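Local coordinates for protein endo-beta-1,4-mannanase (Alicyclobacillus acidocaldarius, PDB 4CD7) that probably hydrolyses internal beta-1,4-mannosidic bonds of mannan as a glycoside hydrolase family 113 enzyme with a TIM-barrel fold, at residues A50-M55 and T95-D100; G101-E106 and E151-E156. All coordinates share one frame; numbering follows the deposited sequence.

Interaction 1 (A50-M55 and T95-D100); sequences AFAGLM and TVNCRD. With BMA (beta-D-mannopyranose), chain F.
Residues 50-55 and 95-98 pair as parallel neighbours in the eight-stranded TIM barrel, where helix 73-85 connects strands 46-55 and 89-98 in a beta-alpha-beta crossover. The register A52-T95, G53-V96, L54-N97 and M55-C98 rests on five backbone hydrogen bonds. T95 N to F51 O and G53 N to T95 O open the ladder; N97 N then gives a nearly straight bond to G53 O (2.9 Å, 176°), and M55 N to N97 O is the shortest (2.7 Å). R99 N closes it on M55 O, just past the end of its strand. The axes of 50-55 and 95-98 cross at 47°, consistent with the twist of a closed barrel. On the face of V96 and C98, the M55 chain runs obliquely across V96: its SD touches V96 CG2 at 3.6 Å, the methyl brought there by lying opposite the backbone N. On the other face, L54 CD2 meets N97 CB at 3.9 Å, and L54 CD1 lies over one face of the R99 guanidinium, whose NE pairs with E56. N97 ND2 passes A52 CB at 3.7 Å. N97 ND2 also makes a weak hydrogen bond to BMA O6 of chain F (2.9 Å), while N97 OD1 receives R104 NH2. Replacing N97 by leucine would probably leave R104 NH2 without this acceptor and the sugar O6 without its amide donor. The backbone ladder thus fixes the strand pair, and N97 uses both ends of its amide to link that framework to sugar and arginine.

Interaction 2 (G101-E106 and E151-E156); sequences GTWRGE and EMTTAE. With BMA (beta-D-mannopyranose), chain C; IFM (5-hydroxymethyl-3,4-dihydroxypiperidine), chain E.
W103 NE1 donates to E151 OE1 (3.0 Å, 149°); OE1 accepts through its anti lone pair and itself sits 20° out of the indole plane. A first torsion of 174° turns the indole so that C1 of the chain C mannose lies over one face and G105 N over the other. E151 OE1 also accepts mannose O4 at 2.6 Å, and E151 OE2 the piperidine N at 2.7 Å. Set between them just after strand 145-150, the fourth of the barrel, E151 is probably the acid/base, as in related TIM-barrel glycosidases. R104 packs CG on M152 SD (3.6 Å) and reaches inhibitor O3 through NH2, its NE held by V96 O. R104 NH1 and E151 OE1 form a long salt bridge, 3.8 Å, of charges only, the oxygen lying well out of the guanidinium plane. A CB at G105 would clash with E151 O and the indole; G105 O accepts T154 N from above the carbonyl plane. T154 OG1, bonded mainly to I107 O, also receives a water that donates to R104 O and accepts from A155 N. These loops follow strands 89-98 and 145-150; M152 and T154 rest against W123 and W120 of helix 120-140, W103 and E151 against N182 of strand 176-182.

Overall arrangement
Interaction 1 is the more buried contact, a regular strand ladder inside the barrel wall; interaction 2 joins irregular loops and is partly buried. The two contact centres lie about 11 Å apart. They are successive along the chain: strand 89-98 serves the first and the loop that follows it serves the second. R104 is the side chain shared by both, its CD packed 3.2 Å from T95 OG1; V96 CG1 also meets M152 CE. Their chemistry differs accordingly. Repeated backbone bonds with apolar side chains hold 50-55 to 95-100, whereas only two direct hydrogen bonds and a long charge pair join 101-106 to 151-156, supplemented by water, bound sugar and inhibitor.

Interaction 1 (A50-M55 and T95-D100)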
ATOM      1  N   ALA A  50       1.441   6.132  -3.572  1.00  9.85           N
ATOM      2  CA  ALA A  50       1.934   5.970  -2.232  1.00 10.58           C
ATOM      3  C   ALA A  50       3.150   6.875  -1.979  1.00  8.88           C
ATOM      4  O   ALA A  50       4.034   6.979  -2.821  1.00  9.17           O
ATOM      5  CB  ALA A  50       2.305   4.507  -1.994  1.00 11.33           C
ATOM      6  N   PHE A  51       3.197   7.485  -0.804  1.00  7.85           N
ATOM      7  CA  PHE A  51       4.306   8.373  -0.440  1.00  8.69           C
ATOM      8  C   PHE A  51       4.417   8.435   1.078  1.00  9.22           C
ATOM      9  O   PHE A  51       3.460   8.140   1.789  1.00 11.07           O
ATOM     10  CB  PHE A  51       4.090   9.792  -1.023  1.00  9.70           C
ATOM     11  CG  PHE A  51       2.912  10.525  -0.424  1.00 10.30           C
ATOM     12  CD1 PHE A  51       1.621  10.320  -0.899  1.00 10.99           C
ATOM     13  CD2 PHE A  51       3.094  11.413   0.616  1.00 12.72           C
ATOM     14  CE1 PHE A  51       0.534  10.965  -0.322  1.00 11.60           C
ATOM     15  CE2 PHE A  51       2.016  12.081   1.174  1.00 13.85           C
ATOM     16  CZ  PHE A  51       0.733  11.859   0.697  1.00 12.54           C
ATOM     17  N   ALA A  52       5.585   8.833   1.565  1.00  9.68           N
ATOM     18  CA  ALA A  52       5.840   8.816   2.989  1.00  9.32           C
ATOM     19  C   ALA A  52       6.288  10.180   3.496  1.00  8.62           C
ATOM     20  O   ALA A  52       7.263  10.769   2.981  1.00 11.90           O
ATOM     21  CB  ALA A  52       6.869   7.764   3.323  1.00 10.81           C
ATOM     22  N   GLY A  53       5.593  10.655   4.527  1.00  9.24           N
ATOM     23  CA  GLY A  53       6.096  11.712   5.399  1.00  8.35           C
ATOM     24  C   GLY A  53       7.222  11.146   6.236  1.00  8.66           C
ATOM     25  O   GLY A  53       7.493   9.949   6.169  1.00  9.35           O
ATOM     26  N   LEU A  54       7.896  11.999   7.011  1.00 10.30           N
ATOM     27  CA  LEU A  54       9.092  11.583   7.726  1.00 11.02           C
ATOM     28  C   LEU A  54       9.080  11.966   9.206  1.00 11.14           C
ATOM     29  O   LEU A  54       8.834  13.115   9.557  1.00 10.27           O
ATOM     30  CB  LEU A  54      10.341  12.212   7.097  1.00 15.49           C
ATOM     31  CG  LEU A  54      10.930  11.519   5.876  1.00 21.74           C
ATOM     32  CD1 LEU A  54      12.276  12.178   5.594  1.00 25.53           C
ATOM     33  CD2 LEU A  54      11.072  10.006   6.007  1.00 25.78           C
ATOM     34  N   MET A  55       9.344  10.967  10.053  1.00 12.28           N
ATOM     35  CA  MET A  55       9.684  11.156  11.444  1.00 11.06           C
ATOM     36  C   MET A  55      11.216  11.089  11.594  1.00 12.04           C
ATOM     37  O   MET A  55      11.863  10.342  10.898  1.00 13.79           O
ATOM     38  CB  MET A  55       9.049  10.060  12.285  1.00  9.94           C
ATOM     39  CG  MET A  55       7.537  10.221  12.422  1.00 11.67           C
ATOM     40  SD  MET A  55       6.716   8.697  12.923  1.00 12.91           S
ATOM     41  CE  MET A  55       7.257   8.594  14.632  1.00 12.99           C
ATOM     42  N   THR A  95       1.663   7.594   4.027  1.00  8.45           N
ATOM     43  CA  THR A  95       2.142   6.895   5.215  1.00  9.56           C
ATOM     44  C   THR A  95       3.338   7.672   5.797  1.00  9.29           C
ATOM     45  O   THR A  95       3.557   8.856   5.454  1.00 10.18           O
ATOM     46  CB  THR A  95       2.412   5.379   4.939  1.00 10.69           C
ATOM     47  OG1 THR A  95       2.635   4.681   6.177  1.00 11.51           O
ATOM     48  CG2 THR A  95       3.576   5.166   4.049  1.00 12.01           C
ATOM     49  N   VAL A  96       4.049   7.045   6.716  1.00  9.96           N
ATOM     50  CA  VAL A  96       5.144   7.693   7.429  1.00 10.77           C
ATOM     51  C   VAL A  96       6.314   6.742   7.589  1.00 10.96           C
ATOM     52  O   VAL A  96       6.126   5.558   7.875  1.00 11.81           O
ATOM     53  CB  VAL A  96       4.678   8.248   8.785  1.00 14.19           C
ATOM     54  CG1 VAL A  96       4.181   7.131   9.728  1.00 16.20           C
ATOM     55  CG2 VAL A  96       5.772   9.098   9.435  1.00 17.28           C
ATOM     56  N   ASN A  97       7.514   7.258   7.328  1.00 11.26           N
ATOM     57  CA  ASN A  97       8.771   6.566   7.551  1.00 11.42           C
ATOM     58  C   ASN A  97       9.611   7.311   8.587  1.00 11.13           C
ATOM     59  O   ASN A  97       9.353   8.470   8.917  1.00 10.69           O
ATOM     60  CB  ASN A  97       9.578   6.423   6.254  1.00 11.85           C
ATOM     61  CG  ASN A  97       9.033   5.348   5.289  1.00 12.44           C
ATOM     62  OD1 ASN A  97       8.185   4.524   5.638  1.00 15.99           O
ATOM     63  ND2 ASN A  97       9.562   5.346   4.062  1.00 15.31           N
ATOM     64  N   CYS A  98      10.605   6.615   9.122  1.00 11.56           N
ATOM     65  CA  CYS A  98      11.561   7.211  10.037  1.00 11.84           C
ATOM     66  C   CYS A  98      12.880   7.424   9.322  1.00 14.51           C
ATOM     67  O   CYS A  98      13.351   6.536   8.608  1.00 15.90           O
ATOM     68  CB  CYS A  98      11.810   6.283  11.226  1.00 12.46           C
ATOM     69  SG  CYS A  98      10.392   6.097  12.310  1.00 16.19           S
ATOM     70  N   ARG A  99      13.500   8.579   9.540  1.00 14.44           N
ATOM     71  CA  ARG A  99      14.741   8.899   8.851  1.00 16.85           C
ATOM     72  C   ARG A  99      15.867   7.903   9.170  1.00 16.39           C
ATOM     73  O   ARG A  99      16.709   7.632   8.331  1.00 17.76           O
ATOM     74  CB  ARG A  99      15.199  10.330   9.145  1.00 19.64           C
ATOM     75  CG  ARG A  99      16.350  10.755   8.226  1.00 23.50           C
ATOM     76  CD  ARG A  99      16.958  12.096   8.615  1.00 29.82           C
ATOM     77  NE  ARG A  99      15.994  13.190   8.595  1.00 29.43           N
ATOM     78  CZ  ARG A  99      15.573  13.801   7.489  1.00 37.71           C
ATOM     79  NH1 ARG A  99      16.001  13.430   6.283  1.00 42.96           N
ATOM     80  NH2 ARG A  99      14.704  14.790   7.592  1.00 47.12           N
ATOM     81  N   ASP A 100      15.870   7.366  10.387  1.00 18.50           N
ATOM     82  CA  ASP A 100      16.893   6.400  10.793  1.00 21.36           C
ATOM     83  C   ASP A 100      16.662   4.985  10.247  1.00 18.76           C
ATOM     84  O   ASP A 100      17.464   4.090  10.503  1.00 22.42           O
ATOM     85  CB  ASP A 100      17.045   6.382  12.316  1.00 24.55           C
ATOM     86  CG  ASP A 100      15.887   5.711  13.038  1.00 24.49           C
ATOM     87  OD1 ASP A 100      14.848   5.380  12.422  1.00 19.48           O
ATOM     88  OD2 ASP A 100      16.035   5.504  14.258  1.00 30.19           O
TER
HETATM   89  C1  BMA F 501      10.144  -0.649   0.629  1.00 28.57           C
HETATM   90  C2  BMA F 501      10.716  -0.450  -0.767  1.00 32.36           C
HETATM   91  C3  BMA F 501      12.114   0.132  -0.549  1.00 28.83           C
HETATM   92  C4  BMA F 501      11.975   1.451   0.200  1.00 25.01           C
HETATM   93  C5  BMA F 501      11.222   1.289   1.529  1.00 24.84           C
HETATM   94  C6  BMA F 501      10.952   2.654   2.182  1.00 25.13           C
HETATM   95  O2  BMA F 501       9.855   0.414  -1.520  1.00 32.90           O
HETATM   96  O3  BMA F 501      12.830   0.286  -1.780  1.00 34.08           O
HETATM   97  O4  BMA F 501      13.288   1.963   0.454  1.00 29.32           O
HETATM   98  O5  BMA F 501       9.980   0.608   1.312  1.00 27.75           O
HETATM   99  O6  BMA F 501      10.064   2.543   3.315  1.00 25.75           O

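Interaction 2 (G101-E106 and E151-E156)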
ATOM      1  N   GLY A 101      15.560   4.782   9.521  1.00 16.93           N
ATOM      2  CA  GLY A 101      15.292   3.496   8.890  1.00 18.80           C
ATOM      3  C   GLY A 101      14.416   2.554   9.693  1.00 17.24           C
ATOM      4  O   GLY A 101      14.040   1.509   9.197  1.00 20.05           O
ATOM      5  N   THR A 102      14.068   2.935  10.914  1.00 15.18           N
ATOM      6  CA  THR A 102      13.173   2.110  11.754  1.00 14.68           C
ATOM      7  C   THR A 102      11.805   1.970  11.070  1.00 13.43           C
ATOM      8  O   THR A 102      11.208   2.965  10.611  1.00 14.07           O
ATOM      9  CB  THR A 102      12.963   2.712  13.162  1.00 15.37           C
ATOM     10  OG1 THR A 102      14.210   2.823  13.846  1.00 21.93           O
ATOM     11  CG2 THR A 102      12.011   1.841  14.005  1.00 17.50           C
ATOM     12  N   TRP A 103      11.298   0.748  11.041  1.00 11.87           N
ATOM     13  CA  TRP A 103      10.000   0.450  10.474  1.00 11.69           C
ATOM     14  C   TRP A 103       8.891   1.155  11.254  1.00 11.15           C
ATOM     15  O   TRP A 103       8.922   1.210  12.488  1.00 11.40           O
ATOM     16  CB  TRP A 103       9.790  -1.064  10.516  1.00 11.15           C
ATOM     17  CG  TRP A 103       8.445  -1.558  10.092  1.00 11.39           C
ATOM     18  CD1 TRP A 103       7.718  -1.174   8.987  1.00 12.78           C
ATOM     19  CD2 TRP A 103       7.692  -2.584  10.723  1.00 10.69           C
ATOM     20  NE1 TRP A 103       6.549  -1.885   8.924  1.00 12.23           N
ATOM     21  CE2 TRP A 103       6.524  -2.772   9.970  1.00 11.24           C
ATOM     22  CE3 TRP A 103       7.903  -3.378  11.858  1.00 12.72           C
ATOM     23  CZ2 TRP A 103       5.566  -3.691  10.325  1.00 10.79           C
ATOM     24  CZ3 TRP A 103       6.958  -4.287  12.198  1.00 14.42           C
ATOM     25  CH2 TRP A 103       5.790  -4.426  11.442  1.00 13.74           C
ATOM     26  N   ARG A 104       7.915   1.688  10.530  1.00 10.78           N
ATOM     27  CA  ARG A 104       6.800   2.415  11.126  1.00 10.05           C
ATOM     28  C   ARG A 104       5.913   1.563  12.019  1.00 10.06           C
ATOM     29  O   ARG A 104       5.210   2.089  12.864  1.00 11.25           O
ATOM     30  CB  ARG A 104       5.936   3.060  10.043  1.00  9.53           C
ATOM     31  CG  ARG A 104       5.116   2.098   9.193  1.00 10.08           C
ATOM     32  CD  ARG A 104       4.504   2.830   8.014  1.00 11.07           C
ATOM     33  NE  ARG A 104       5.446   3.037   6.908  1.00 11.25           N
ATOM     34  CZ  ARG A 104       5.486   2.298   5.813  1.00 13.57           C
ATOM     35  NH1 ARG A 104       4.640   1.284   5.670  1.00 18.99           N
ATOM     36  NH2 ARG A 104       6.376   2.562   4.855  1.00 13.02           N
ATOM     37  N   GLY A 105       6.004   0.248  11.856  1.00 10.70           N
ATOM     38  CA  GLY A 105       5.300  -0.693  12.723  1.00 10.11           C
ATOM     39  C   GLY A 105       5.864  -0.837  14.123  1.00 11.01           C
ATOM     40  O   GLY A 105       5.271  -1.565  14.969  1.00 11.34           O
ATOM     41  N   GLU A 106       6.991  -0.168  14.360  1.00 10.26           N
ATOM     42  CA  GLU A 106       7.676  -0.138  15.654  1.00 12.01           C
ATOM     43  C   GLU A 106       7.766   1.255  16.288  1.00 10.98           C
ATOM     44  O   GLU A 106       8.506   1.443  17.238  1.00 13.18           O
ATOM     45  CB  GLU A 106       9.078  -0.756  15.518  1.00 13.61           C
ATOM     46  CG  GLU A 106       9.049  -2.222  15.122  1.00 15.35           C
ATOM     47  CD  GLU A 106      10.395  -2.788  14.753  1.00 21.38           C
ATOM     48  OE1 GLU A 106      11.407  -2.054  14.727  1.00 31.14           O
ATOM     49  OE2 GLU A 106      10.439  -4.005  14.503  1.00 36.50           O
ATOM     50  N   GLU A 151       0.560  -0.727   8.095  1.00  7.67           N
ATOM     51  CA  GLU A 151       1.461  -1.546   8.895  1.00  8.60           C
ATOM     52  C   GLU A 151       1.790  -0.957  10.267  1.00  9.08           C
ATOM     53  O   GLU A 151       2.901  -1.157  10.776  1.00  9.73           O
ATOM     54  CB  GLU A 151       2.754  -1.838   8.123  1.00  9.43           C
ATOM     55  CG  GLU A 151       2.569  -2.631   6.829  1.00 10.61           C
ATOM     56  CD  GLU A 151       3.856  -2.772   6.014  1.00 11.67           C
ATOM     57  OE1 GLU A 151       4.970  -2.385   6.474  1.00 11.52           O
ATOM     58  OE2 GLU A 151       3.745  -3.239   4.863  1.00 11.88           O
ATOM     59  N   MET A 152       0.828  -0.271  10.895  1.00  8.08           N
ATOM     60  CA  MET A 152       1.108   0.466  12.129  1.00  8.89           C
ATOM     61  C   MET A 152       0.881  -0.437  13.337  1.00  9.97           C
ATOM     62  O   MET A 152       0.060  -0.151  14.224  1.00  8.49           O
ATOM     63  CB  MET A 152       0.272   1.742  12.219  1.00  8.89           C
ATOM     64  CG  MET A 152       0.402   2.675  11.014  1.00 11.58           C
ATOM     65  SD  MET A 152       2.073   3.288  10.728  1.00 12.16           S
ATOM     66  CE  MET A 152       2.286   4.445  12.065  1.00 12.35           C
ATOM     67  N   THR A 153       1.620  -1.546  13.387  1.00  9.81           N
ATOM     68  CA  THR A 153       1.335  -2.555  14.409  1.00 10.16           C
ATOM     69  C   THR A 153       1.365  -2.040  15.860  1.00  9.52           C
ATOM     70  O   THR A 153       0.466  -2.323  16.617  1.00 10.26           O
ATOM     71  CB  THR A 153       2.255  -3.763  14.221  1.00  9.66           C
ATOM     72  OG1 THR A 153       1.954  -4.364  12.959  1.00  9.95           O
ATOM     73  CG2 THR A 153       2.068  -4.807  15.370  1.00  8.63           C
ATOM     74  N   THR A 154       2.363  -1.241  16.237  1.00  9.80           N
ATOM     75  CA  THR A 154       2.405  -0.682  17.611  1.00 11.07           C
ATOM     76  C   THR A 154       1.284   0.364  17.898  1.00  9.84           C
ATOM     77  O   THR A 154       0.913   0.577  19.044  1.00 12.18           O
ATOM     78  CB  THR A 154       3.763  -0.037  17.964  1.00 11.12           C
ATOM     79  OG1 THR A 154       4.144   0.845  16.920  1.00 10.54           O
ATOM     80  CG2 THR A 154       4.891  -1.071  18.145  1.00 12.23           C
ATOM     81  N   ALA A 155       0.809   1.056  16.866  1.00  9.20           N
ATOM     82  CA  ALA A 155      -0.263   2.036  17.015  1.00  9.65           C
ATOM     83  C   ALA A 155      -1.658   1.403  17.098  1.00  9.27           C
ATOM     84  O   ALA A 155      -2.591   2.002  17.617  1.00  9.08           O
ATOM     85  CB  ALA A 155      -0.232   3.001  15.827  1.00  9.68           C
ATOM     86  N   GLU A 156      -1.814   0.222  16.523  1.00  9.66           N
ATOM     87  CA  GLU A 156      -3.137  -0.394  16.399  1.00 10.37           C
ATOM     88  C   GLU A 156      -3.895  -0.567  17.752  1.00 10.77           C
ATOM     89  O   GLU A 156      -5.105  -0.375  17.799  1.00 10.05           O
ATOM     90  CB  GLU A 156      -3.019  -1.715  15.652  1.00 10.59           C
ATOM     91  CG  GLU A 156      -2.919  -1.528  14.140  1.00 11.22           C
ATOM     92  CD  GLU A 156      -2.407  -2.763  13.404  1.00 11.60           C
ATOM     93  OE1 GLU A 156      -2.294  -3.855  14.032  1.00 11.48           O
ATOM     94  OE2 GLU A 156      -2.122  -2.635  12.195  1.00 11.25           O
TER
HETATM   95  C1  BMA C   2       8.693  -5.670   8.180  1.00 26.02           C
HETATM   96  C2  BMA C   2       9.789  -4.736   7.662  1.00 28.86           C
HETATM   97  C3  BMA C   2       9.151  -3.550   6.954  1.00 28.32           C
HETATM   98  C4  BMA C   2       8.097  -4.000   5.945  1.00 26.49           C
HETATM   99  C5  BMA C   2       7.116  -5.004   6.535  1.00 24.91           C
HETATM  100  C6  BMA C   2       6.187  -5.554   5.467  1.00 21.99           C
HETATM  101  O2  BMA C   2      10.678  -5.412   6.764  1.00 31.60           O
HETATM  102  O3  BMA C   2      10.108  -2.718   6.287  1.00 29.39           O
HETATM  103  O4  BMA C   2       7.353  -2.842   5.564  1.00 26.10           O
HETATM  104  O5  BMA C   2       7.826  -6.083   7.121  1.00 24.85           O
HETATM  105  O6  BMA C   2       5.434  -6.648   5.997  1.00 22.68           O
HETATM  106  O4  IFM E 500       8.873  -1.216   0.859  1.00 22.47           O
HETATM  107  C4  IFM E 500       8.139  -1.703   1.977  1.00 24.23           C
HETATM  108  C3  IFM E 500       7.145  -0.649   2.467  1.00 22.89           C
HETATM  109  O3  IFM E 500       7.900   0.372   3.133  1.00 22.05           O
HETATM  110  C2  IFM E 500       6.072  -1.192   3.426  1.00 21.05           C
HETATM  111  N   IFM E 500       5.711  -2.584   3.199  1.00 15.89           N
HETATM  112  C1  IFM E 500       6.652  -3.547   2.679  1.00 19.42           C
HETATM  113  C5  IFM E 500       7.469  -2.985   1.536  1.00 20.61           C
HETATM  114  C6  IFM E 500       8.487  -4.020   1.074  1.00 20.80           C
HETATM  115  O6  IFM E 500       9.413  -4.380   2.094  1.00 23.28           O
HETATM  116  O   HOH W   1       2.944   1.579  14.463  1.00 11.08           O